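PDB 2XZI: extracellular sialidase/neuraminidase, putative from Aspergillus fumigatus, which hydrolyses glycosides of KDN, the deaminated sialic acid (a KDNase), probably releasing it from the ends of glycan chains. Local coordinates for residues Leu175-Asp178 and Gly179-Trp182; Ile191-Thr194 and Thr195-Val199; Gly211-Gly214 and Asn215-Trp218. All blocks are in the same frame, centred on the assembly; numbering follows the deposited sequence. Where two conformers were deposited one is given.

Contact 1 of 3, residues Leu175-Asp178 and Gly179-Trp182; sequences LTPD and GWAW. With KDM (deamino-alpha-neuraminic acid), chain C.
Pro177 lies against one face of the Trp180 indole, three residues on, and this overlap is the tight part of the turn. Its CB sits over the five-membered ring of Trp180, 3.7 Å from the centroid and 21° off the normal, a CH-pi contact. Pro177 CG lies 3.6 Å from Trp180 CE2, at the ring fusion, and Pro177 CD is above the middle of the indole. The ring reaches this place because Trp180 CG stands anti to its own carbonyl carbon (chi1 -81°), swung back over the preceding residues. Thr176 adds its methyl, CG2 approaching CE3 of Trp180 obliquely at 3.8 Å. Arg205 and Arg222 also touch the proline and the indole.

The outer side is looser. Asp178 and Gly179 form the exposed bend, and the closing bond from Trp180 N to Pro177 O is weak at 3.5 Å. Gly179 holds the third position with a positive phi (84°). Farther along, Trp182 presents its ring edge to the bound sugar; Trp182 CZ2 is 3.4 Å from KDM O5. Pro177-Trp180 is a type II beta turn with glycine at its third position, in a loop leading to the sialidase sugar pocket.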
loop_
_atom_site.group_PDB
_atom_site.type_symbol
_atom_site.label_atom_id
_atom_site.label_comp_id
_atom_site.label_asym_id
_atom_site.label_seq_id
_atom_site.Cartn_x
_atom_site.Cartn_y
_atom_site.Cartn_z
ATOM N N LEU A 175 -5.259 19.006 6.749
ATOM C CA LEU A 175 -5.708 17.617 6.885
ATOM C C LEU A 175 -4.985 16.799 7.940
ATOM O O LEU A 175 -5.281 15.604 8.106
ATOM C CB LEU A 175 -5.616 16.888 5.526
ATOM C CG LEU A 175 -6.454 17.479 4.388
ATOM C CD1 LEU A 175 -6.175 16.786 3.072
ATOM C CD2 LEU A 175 -7.949 17.441 4.698
ATOM N N THR A 176 -4.049 17.423 8.644
ATOM C CA THR A 176 -3.429 16.785 9.815
ATOM C C THR A 176 -3.789 17.604 11.047
ATOM O O THR A 176 -3.678 18.833 11.026
ATOM C CB THR A 176 -1.903 16.669 9.670
ATOM O OG1 THR A 176 -1.608 16.088 8.391
ATOM C CG2 THR A 176 -1.301 15.783 10.779
ATOM N N PRO A 177 -4.234 16.936 12.131
ATOM C CA PRO A 177 -4.556 17.766 13.305
ATOM C C PRO A 177 -3.348 18.539 13.827
ATOM O O PRO A 177 -2.195 18.074 13.732
ATOM C CB PRO A 177 -5.005 16.739 14.339
ATOM C CG PRO A 177 -5.527 15.566 13.501
ATOM C CD PRO A 177 -4.625 15.522 12.311
ATOM N N ASP A 178 -3.630 19.717 14.382
ATOM C CA ASP A 178 -2.590 20.561 14.949
ATOM C C ASP A 178 -1.924 19.902 16.164
ATOM O O ASP A 178 -2.550 19.152 16.913
ATOM C CB ASP A 178 -3.159 21.933 15.344
ATOM C CG ASP A 178 -3.547 22.791 14.150
ATOM O OD1 ASP A 178 -3.064 22.570 13.017
ATOM O OD2 ASP A 178 -4.335 23.744 14.355
ATOM N N GLY A 179 -0.638 20.172 16.335
ATOM C CA GLY A 179 0.110 19.610 17.451
ATOM C C GLY A 179 0.647 18.216 17.218
ATOM O O GLY A 179 1.315 17.657 18.081
ATOM N N TRP A 180 0.340 17.627 16.061
ATOM C CA TRP A 180 0.856 16.297 15.758
ATOM C C TRP A 180 2.344 16.316 15.406
ATOM O O TRP A 180 2.860 17.304 14.871
ATOM C CB TRP A 180 0.038 15.648 14.632
ATOM C CG TRP A 180 -1.268 15.009 15.090
ATOM C CD1 TRP A 180 -2.065 15.386 16.155
ATOM C CD2 TRP A 180 -1.915 13.890 14.496
ATOM N NE1 TRP A 180 -3.163 14.560 16.249
ATOM C CE2 TRP A 180 -3.085 13.621 15.247
ATOM C CE3 TRP A 180 -1.606 13.056 13.405
ATOM C CZ2 TRP A 180 -3.956 12.578 14.925
ATOM C CZ3 TRP A 180 -2.476 12.017 13.092
ATOM C CH2 TRP A 180 -3.639 11.791 13.837
ATOM N N ALA A 181 3.011 15.216 15.721
ATOM C CA ALA A 181 4.410 15.013 15.372
ATOM C C ALA A 181 4.460 13.897 14.334
ATOM O O ALA A 181 4.402 14.177 13.135
ATOM C CB ALA A 181 5.231 14.673 16.616
ATOM N N TRP A 182 4.480 12.640 14.771
ATOM C CA TRP A 182 4.376 11.539 13.815
ATOM C C TRP A 182 3.028 11.587 13.105
ATOM O O TRP A 182 2.018 12.045 13.668
ATOM C CB TRP A 182 4.591 10.171 14.477
ATOM C CG TRP A 182 4.661 9.060 13.465
ATOM C CD1 TRP A 182 3.705 8.110 13.222
ATOM C CD2 TRP A 182 5.745 8.783 12.562
ATOM N NE1 TRP A 182 4.126 7.260 12.215
ATOM C CE2 TRP A 182 5.363 7.666 11.783
ATOM C CE3 TRP A 182 6.993 9.386 12.324
ATOM C CZ2 TRP A 182 6.203 7.115 10.805
ATOM C CZ3 TRP A 182 7.822 8.842 11.333
ATOM C CH2 TRP A 182 7.417 7.724 10.595
HETATM C C2 KDM C . 7.740 0.296 9.453
HETATM C C1 KDM C . 7.635 -1.223 9.490
HETATM C C3 KDM C . 7.877 0.795 8.003
HETATM C C4 KDM C . 7.327 2.236 7.792
HETATM C C5 KDM C . 7.101 3.033 9.083
HETATM C C6 KDM C . 6.169 2.226 10.020
HETATM C C7 KDM C . 6.068 2.822 11.433
HETATM C C8 KDM C . 4.992 2.087 12.253
HETATM C C9 KDM C . 4.919 2.635 13.668
HETATM O O5 KDM C . 6.571 4.352 8.796
HETATM O O1A KDM C . 8.087 -1.877 8.520
HETATM O O1B KDM C . 7.109 -1.703 10.522
HETATM O O4 KDM C . 8.261 2.943 6.975
HETATM O O6 KDM C . 6.575 0.823 10.160
HETATM O O7 KDM C . 7.336 2.696 12.082
HETATM O O8 KDM C . 3.698 2.253 11.657
HETATM O O9 KDM C . 4.457 3.993 13.583
HETATM O O2 KDM C . 8.928 0.596 10.196
#

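Contact 2 of 3, residues Ile191-Thr194 and Thr195-Val199; sequences IRLT and TGELV
Leu193 folds across the end of this hairpin onto the Glu197 and Val199 side chains. With CG anti to its carbonyl carbon (chi1 -54°), Leu193 brings its CD1 within 3.8 Å of Val199 CG2 and also close to Glu197 OE1. Beside it, Ile191 and Val199 run side by side on the same sheet face, CG1 of Ile191 4.0 Å from CB of Val199; Ile232 of the next sheet touches both.

On the other face Arg192 and Leu198 meet at about a right angle, CD2 of Leu198 against CB of Arg192 at 3.7 Å. The arginine chain bends at chi2 (-96°), and its guanidinium lies flat over Gly196, whose CA is 3.9 Å above the plane near its centre. Arg192 NE forms a salt bridge with Asp111, so the charge is met beyond the hairpin.

At the loop, Thr195 OG1 donates to Glu197 OE1 at 2.7 Å, meeting the syn lone pair of that oxygen.

The backbone is firmly laced. Two bonds join the strands, Ile191 N to Val199 O and Val199 N to Ile191 O, both 2.9 Å, and Leu193 N bonds to Glu197 O at 2.8 Å. Gly196 N bonds to Leu193 O, and Gly196 has a positive phi (109°). Together these make the type I turn plus G1 bulge of a beta hairpin, with Leu193-Gly196 as the turn, joining the first two strands of an antiparallel four-stranded blade, as in the sialidase beta-propeller.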
loop_
_atom_site.group_PDB
_atom_site.type_symbol
_atom_site.label_atom_id
_atom_site.label_comp_id
_atom_site.label_asym_id
_atom_site.label_seq_id
_atom_site.Cartn_x
_atom_site.Cartn_y
_atom_site.Cartn_z
ATOM N N ILE A 191 -10.144 4.610 -1.684
ATOM C CA ILE A 191 -11.264 4.040 -2.422
ATOM C C ILE A 191 -12.248 5.096 -2.864
ATOM O O ILE A 191 -12.262 6.206 -2.331
ATOM C CB ILE A 191 -12.025 2.967 -1.584
ATOM C CG1 ILE A 191 -12.611 3.599 -0.309
ATOM C CG2 ILE A 191 -11.107 1.757 -1.311
ATOM C CD1 ILE A 191 -13.391 2.646 0.549
ATOM N N ARG A 192 -13.076 4.727 -3.838
ATOM C CA ARG A 192 -14.230 5.530 -4.253
ATOM C C ARG A 192 -15.482 4.746 -3.903
ATOM O O ARG A 192 -15.613 3.570 -4.288
ATOM C CB ARG A 192 -14.155 5.828 -5.755
ATOM C CG ARG A 192 -15.202 6.806 -6.292
ATOM C CD ARG A 192 -16.389 6.061 -6.870
ATOM N NE ARG A 192 -17.198 6.890 -7.775
ATOM C CZ ARG A 192 -18.457 6.622 -8.115
ATOM N NH1 ARG A 192 -19.082 5.546 -7.635
ATOM N NH2 ARG A 192 -19.101 7.430 -8.944
ATOM N N LEU A 193 -16.412 5.404 -3.209
ATOM C CA LEU A 193 -17.625 4.760 -2.710
ATOM C C LEU A 193 -18.701 4.678 -3.785
ATOM O O LEU A 193 -18.710 5.485 -4.718
ATOM C CB LEU A 193 -18.166 5.524 -1.504
ATOM C CG LEU A 193 -17.172 5.757 -0.362
ATOM C CD1 LEU A 193 -17.907 6.398 0.827
ATOM C CD2 LEU A 193 -16.561 4.451 0.101
ATOM N N THR A 194 -19.617 3.727 -3.616
ATOM C CA THR A 194 -20.790 3.638 -4.487
ATOM C C THR A 194 -21.505 4.993 -4.534
ATOM O O THR A 194 -21.989 5.392 -5.575
ATOM C CB THR A 194 -21.765 2.529 -4.026
ATOM O OG1 THR A 194 -22.120 2.755 -2.654
ATOM C CG2 THR A 194 -21.126 1.158 -4.185
ATOM N N THR A 195 -21.542 5.699 -3.408
ATOM C CA THR A 195 -22.208 7.003 -3.313
ATOM C C THR A 195 -21.397 8.200 -3.860
ATOM O O THR A 195 -21.890 9.342 -3.893
ATOM C CB THR A 195 -22.629 7.267 -1.879
ATOM O OG1 THR A 195 -21.558 6.896 -0.998
ATOM C CG2 THR A 195 -23.845 6.411 -1.536
ATOM N N GLY A 196 -20.157 7.947 -4.273
ATOM C CA GLY A 196 -19.371 8.922 -5.029
ATOM C C GLY A 196 -18.198 9.578 -4.333
ATOM O O GLY A 196 -17.361 10.205 -4.996
ATOM N N GLU A 197 -18.142 9.470 -3.008
ATOM C CA GLU A 197 -17.046 10.085 -2.239
ATOM C C GLU A 197 -15.748 9.282 -2.326
ATOM O O GLU A 197 -15.764 8.081 -2.600
ATOM C CB GLU A 197 -17.408 10.239 -0.761
ATOM C CG GLU A 197 -18.699 11.014 -0.461
ATOM C CD GLU A 197 -19.948 10.142 -0.474
ATOM O OE1 GLU A 197 -19.886 8.949 -0.874
ATOM O OE2 GLU A 197 -21.006 10.672 -0.055
ATOM N N LEU A 198 -14.634 9.968 -2.087
ATOM C CA LEU A 198 -13.351 9.278 -1.895
ATOM C C LEU A 198 -13.073 9.121 -0.413
ATOM O O LEU A 198 -13.382 10.006 0.385
ATOM C CB LEU A 198 -12.200 10.047 -2.533
ATOM C CG LEU A 198 -12.316 10.364 -4.030
ATOM C CD1 LEU A 198 -11.044 11.022 -4.540
ATOM C CD2 LEU A 198 -12.587 9.103 -4.828
ATOM N N VAL A 199 -12.469 7.995 -0.036
ATOM C CA VAL A 199 -12.038 7.797 1.340
ATOM C C VAL A 199 -10.611 7.275 1.312
ATOM O O VAL A 199 -10.319 6.240 0.681
ATOM C CB VAL A 199 -12.926 6.790 2.122
ATOM C CG1 VAL A 199 -12.488 6.745 3.584
ATOM C CG2 VAL A 199 -14.378 7.189 2.058
#

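Contact 3 of 3, residues Gly211-Gly214 and Asn215-Trp218; sequences GAPG and NRTW
Arg216 lays its guanidinium beneath the backbone of the loop that precedes it, one face turned to Gly211 O and Pro213 N. Arg216 CZ is 3.4 Å from Gly211 O, and the aliphatic part joins in, Arg216 CD passing 3.5 Å from Ala212 O. NH1 is nearer still to Gly211 O, but the angle is poor for a hydrogen bond; the approach is a close face-on contact of the guanidinium with peptide atoms. The chain gets there by a bend at chi2 (-68°) followed by an extended chi3, which carries the charged end back under the turn. Its ionic partner is Asp110, bridged by NH2; Asp110 in turn accepts from Gly214 N, so a single carboxylate ties the arginine and the loop together.

Above it the loop closes as a type II beta turn, Ala212-Asn215, with Pro213 and Gly214 at its two corners. Asn215 N donates to Ala212 O at 2.8 Å. Gly214 is the positive-phi corner (phi 72°). The turn belongs to the connection between strands 205-210 and 217-222, the last two of a four-stranded antiparallel blade of the propeller that is characteristic of sialidases.

On the outer side a water bridges the loop, accepting from Ala212 N at 3.3 Å and donating to Asn215 O at 2.6 Å. The exposed Asn215 side chain is deposited in two conformers, so its place against Gly214 is doubtful. Toward the strand, CB of Arg216 lies over one face of the Trp218 indole, 3.9 Å above the plane and offset toward its rim. Tyr116 and Phe118 meet Trp218 edge-to-face.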
loop_
_atom_site.group_PDB
_atom_site.type_symbol
_atom_site.label_atom_id
_atom_site.label_comp_id
_atom_site.label_asym_id
_atom_site.label_seq_id
_atom_site.Cartn_x
_atom_site.Cartn_y
_atom_site.Cartn_z
ATOM N N GLY A 211 -17.343 16.083 -3.878
ATOM C CA GLY A 211 -17.502 16.983 -5.019
ATOM C C GLY A 211 -17.000 16.405 -6.319
ATOM O O GLY A 211 -16.994 15.183 -6.518
ATOM N N ALA A 212 -16.590 17.295 -7.217
ATOM C CA ALA A 212 -16.293 16.954 -8.600
ATOM C C ALA A 212 -15.066 16.049 -8.706
ATOM O O ALA A 212 -14.014 16.379 -8.155
ATOM C CB ALA A 212 -16.082 18.244 -9.398
ATOM N N PRO A 213 -15.202 14.900 -9.407
ATOM C CA PRO A 213 -14.028 14.033 -9.617
ATOM C C PRO A 213 -12.783 14.779 -10.096
ATOM O O PRO A 213 -12.823 15.568 -11.061
ATOM C CB PRO A 213 -14.524 13.055 -10.669
ATOM C CG PRO A 213 -15.966 12.872 -10.312
ATOM C CD PRO A 213 -16.440 14.251 -9.881
ATOM N N GLY A 214 -11.671 14.526 -9.411
ATOM C CA GLY A 214 -10.414 15.178 -9.745
ATOM C C GLY A 214 -10.345 16.653 -9.372
ATOM O O GLY A 214 -9.360 17.327 -9.668
ATOM N N ASN A 215 -11.397 17.141 -8.706
ATOM C CA ASN A 215 -11.418 18.511 -8.160
ATOM C C ASN A 215 -12.115 18.478 -6.803
ATOM O O ASN A 215 -12.977 19.317 -6.479
ATOM C CB ASN A 215 -12.090 19.518 -9.113
ATOM C CG ASN A 215 -11.134 20.086 -10.168
ATOM O OD1 ASN A 215 -10.357 21.015 -9.902
ATOM N ND2 ASN A 215 -11.207 19.546 -11.380
ATOM N N ARG A 216 -11.704 17.513 -5.985
ATOM C CA ARG A 216 -12.357 17.259 -4.708
ATOM C C ARG A 216 -12.032 18.276 -3.641
ATOM O O ARG A 216 -10.958 18.861 -3.639
ATOM C CB ARG A 216 -11.961 15.874 -4.185
ATOM C CG ARG A 216 -12.313 14.719 -5.125
ATOM C CD ARG A 216 -13.810 14.482 -5.277
ATOM N NE ARG A 216 -14.014 13.197 -5.926
ATOM C CZ ARG A 216 -15.072 12.425 -5.755
ATOM N NH1 ARG A 216 -16.071 12.808 -4.952
ATOM N NH2 ARG A 216 -15.132 11.257 -6.382
ATOM N N THR A 217 -12.985 18.470 -2.743
ATOM C CA THR A 217 -12.697 19.150 -1.497
ATOM C C THR A 217 -12.504 18.093 -0.411
ATOM O O THR A 217 -13.221 17.083 -0.354
ATOM C CB THR A 217 -13.776 20.166 -1.153
ATOM O OG1 THR A 217 -15.035 19.513 -1.155
ATOM C CG2 THR A 217 -13.798 21.267 -2.206
ATOM N N TRP A 218 -11.509 18.326 0.428
ATOM C CA TRP A 218 -11.085 17.342 1.411
ATOM C C TRP A 218 -11.534 17.745 2.800
ATOM O O TRP A 218 -11.576 18.942 3.136
ATOM C CB TRP A 218 -9.566 17.148 1.395
ATOM C CG TRP A 218 -8.998 16.921 0.030
ATOM C CD1 TRP A 218 -8.310 17.832 -0.741
ATOM C CD2 TRP A 218 -9.071 15.717 -0.744
ATOM N NE1 TRP A 218 -7.964 17.264 -1.944
ATOM C CE2 TRP A 218 -8.414 15.969 -1.976
ATOM C CE3 TRP A 218 -9.632 14.452 -0.518
ATOM C CZ2 TRP A 218 -8.288 14.990 -2.973
ATOM C CZ3 TRP A 218 -9.511 13.471 -1.529
ATOM C CH2 TRP A 218 -8.840 13.762 -2.735
HETATM O O HOH W 1 -15.402 19.917 -5.659
#

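The three contacts follow one another along the chain. Contacts 2 and 3 belong to the same sheet: 2 is the hairpin at its first strands and 3 the loop into its last, their centres 11 Å apart. They are joined by a hydrogen bond from Arg216 NH2 to Gly196 O at 2.8 Å, and where Leu198 CD1 packs on Trp218 CH2 at 4.0 Å. Contact 1 touches contact 3 through Leu175 CD2 on Trp218 CB at 3.7 Å; it stays about 10 Å from contact 2 at the nearest atoms. Of the three, only contact 1 supplies a residue, Trp182, to the KDM pocket that also holds Arg39, Asp64 and Gln128; no residue of contacts 2 and 3 lines it.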